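Local coordinates for protein peptidyl-tRNA hydrolase (Sulfolobus solfataricus, PDB 1XTY) that hydrolyses peptidyl-tRNAs into free tRNA and an N-acyl amino acid, its natural substrates perhaps being those that drop off the ribosome during protein synthesis, at residues 3-8 and 55-60. Sequence-based numbering, arbitrary orientation.
Sequences KMVIVV and PKIIVK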
# COMPACT_ATOMS: atom_id res chain seq x y z
N LYS A 3 7.60 -6.21 -11.33
CA LYS A 3 7.07 -6.38 -9.98
C LYS A 3 7.64 -5.41 -8.96
O LYS A 3 8.72 -4.84 -9.15
CB LYS A 3 7.30 -7.80 -9.48
CG LYS A 3 6.50 -8.85 -10.22
CD LYS A 3 6.75 -10.23 -9.66
CE LYS A 3 5.97 -11.28 -10.44
NZ LYS A 3 6.27 -12.65 -9.94
N MET A 4 6.90 -5.22 -7.87
CA MET A 4 7.35 -4.36 -6.79
C MET A 4 7.59 -5.29 -5.61
O MET A 4 6.79 -6.18 -5.34
CB MET A 4 6.27 -3.34 -6.41
CG MET A 4 6.65 -2.51 -5.18
SD MET A 4 5.35 -1.37 -4.61
CE MET A 4 5.55 -0.06 -5.79
N VAL A 5 8.71 -5.09 -4.93
CA VAL A 5 9.03 -5.91 -3.77
C VAL A 5 9.14 -5.03 -2.55
O VAL A 5 9.74 -3.95 -2.60
CB VAL A 5 10.37 -6.66 -3.97
CG1 VAL A 5 10.66 -7.52 -2.74
CG2 VAL A 5 10.30 -7.52 -5.22
N ILE A 6 8.54 -5.47 -1.45
CA ILE A 6 8.61 -4.72 -0.20
C ILE A 6 9.23 -5.65 0.85
O ILE A 6 8.73 -6.75 1.10
CB ILE A 6 7.22 -4.25 0.29
CG1 ILE A 6 6.60 -3.29 -0.72
CG2 ILE A 6 7.36 -3.54 1.64
CD1 ILE A 6 5.87 -3.96 -1.85
N VAL A 7 10.33 -5.19 1.43
CA VAL A 7 11.04 -5.96 2.45
C VAL A 7 10.67 -5.45 3.84
O VAL A 7 10.94 -4.30 4.18
CB VAL A 7 12.57 -5.82 2.26
CG1 VAL A 7 13.31 -6.73 3.24
CG2 VAL A 7 12.95 -6.17 0.82
N VAL A 8 10.06 -6.31 4.64
CA VAL A 8 9.63 -5.95 5.98
C VAL A 8 10.55 -6.51 7.07
O VAL A 8 11.01 -7.65 6.97
CB VAL A 8 8.20 -6.46 6.25
CG1 VAL A 8 7.74 -6.05 7.63
CG2 VAL A 8 7.26 -5.93 5.18
N PRO A 55 1.51 -6.39 -9.47
CA PRO A 55 2.07 -7.55 -8.77
C PRO A 55 3.06 -7.11 -7.68
O PRO A 55 3.95 -6.31 -7.94
CB PRO A 55 2.78 -8.32 -9.88
CG PRO A 55 2.05 -7.92 -11.11
CD PRO A 55 1.80 -6.46 -10.91
N LYS A 56 2.90 -7.64 -6.47
CA LYS A 56 3.78 -7.31 -5.36
C LYS A 56 4.29 -8.56 -4.67
O LYS A 56 3.61 -9.58 -4.61
CB LYS A 56 3.04 -6.46 -4.33
CG LYS A 56 2.69 -5.06 -4.78
CD LYS A 56 1.85 -4.35 -3.73
CE LYS A 56 0.48 -3.98 -4.26
NZ LYS A 56 -0.24 -5.15 -4.81
N ILE A 57 5.51 -8.47 -4.16
CA ILE A 57 6.11 -9.58 -3.44
C ILE A 57 6.49 -9.02 -2.08
O ILE A 57 7.29 -8.09 -2.00
CB ILE A 57 7.38 -10.10 -4.14
CG1 ILE A 57 7.05 -10.46 -5.59
CG2 ILE A 57 7.93 -11.30 -3.39
CD1 ILE A 57 8.26 -10.87 -6.42
N ILE A 58 5.92 -9.57 -1.03
CA ILE A 58 6.22 -9.10 0.31
C ILE A 58 7.10 -10.12 1.03
O ILE A 58 6.64 -11.19 1.41
CB ILE A 58 4.93 -8.88 1.11
CG1 ILE A 58 4.01 -7.93 0.33
CG2 ILE A 58 5.25 -8.29 2.48
CD1 ILE A 58 2.66 -7.73 0.98
N VAL A 59 8.37 -9.76 1.19
CA VAL A 59 9.32 -10.64 1.85
C VAL A 59 9.77 -10.03 3.17
O VAL A 59 9.41 -8.89 3.49
CB VAL A 59 10.54 -10.90 0.94
CG1 VAL A 59 10.09 -11.62 -0.32
CG2 VAL A 59 11.22 -9.58 0.58
N LYS A 60 10.56 -10.78 3.94
CA LYS A 60 11.02 -10.28 5.23
C LYS A 60 12.50 -10.51 5.50
O LYS A 60 13.15 -11.33 4.84
CB LYS A 60 10.20 -10.93 6.35
CG LYS A 60 10.26 -12.45 6.36
CD LYS A 60 9.41 -13.04 7.49
CE LYS A 60 9.42 -14.56 7.46
NZ LYS A 60 8.62 -15.16 8.57
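Val5 spreads its two methyls over two residues of the partner strand that share its face, Ile57 and Val59: CG2 packs against CB of Ile57 at 4.0 Å, while CG1 reaches CG2 of Val59 at 3.9 Å. CG1 stands anti to the backbone N (chi1 -179°), which sends it up the chain toward Val59 and leaves CG2 beside the N, over Ile57. Beta-branched residues suit such a place, since each carries two gamma carbons close to an extended backbone. With CG1 anti to the carbonyl carbon (chi1 -63°), Val59 has CG2 between its backbone N and carbonyl carbon, where it also meets Val7 CG2 at 3.8 Å. Cutting Val5 back to an alanine is likely to leave Val59 CG2 and the flank of Ile57 short of packing and open a gap against helix 107-114, whose Val110 and Thr114 touch the same valine. Toward the start of the strands, on the same face, the extended chain of Lys3 lays its CD 3.6 Å from Ile57 CD1, and its NZ goes on to a salt bridge with Glu107; a long aliphatic stem with a charged tip fits this partly exposed end of the strand.

Strands 2-9 and 56-61 are parallel neighbours inside the mixed sheet of the PTH2 fold, joined by a beta-alpha-beta crossover through helices 16-35 and 40-51. Met4 N gives its hydrogen to Pro55 O at 3.1 Å, a carbonyl that Trp49 NE1 also binds, and Ile57 N returns one to Met4 O; the alternation continues to Val8 N and Val59 O.

On the other face the side chains of Val8 and Ile58 lie side by side and point the same way, their CG2 methyls 4.1 Å apart. Met4, Ile6 and Val8 pack there on helix 16-35, whereas Ile58 meets Gly17 of the second subunit.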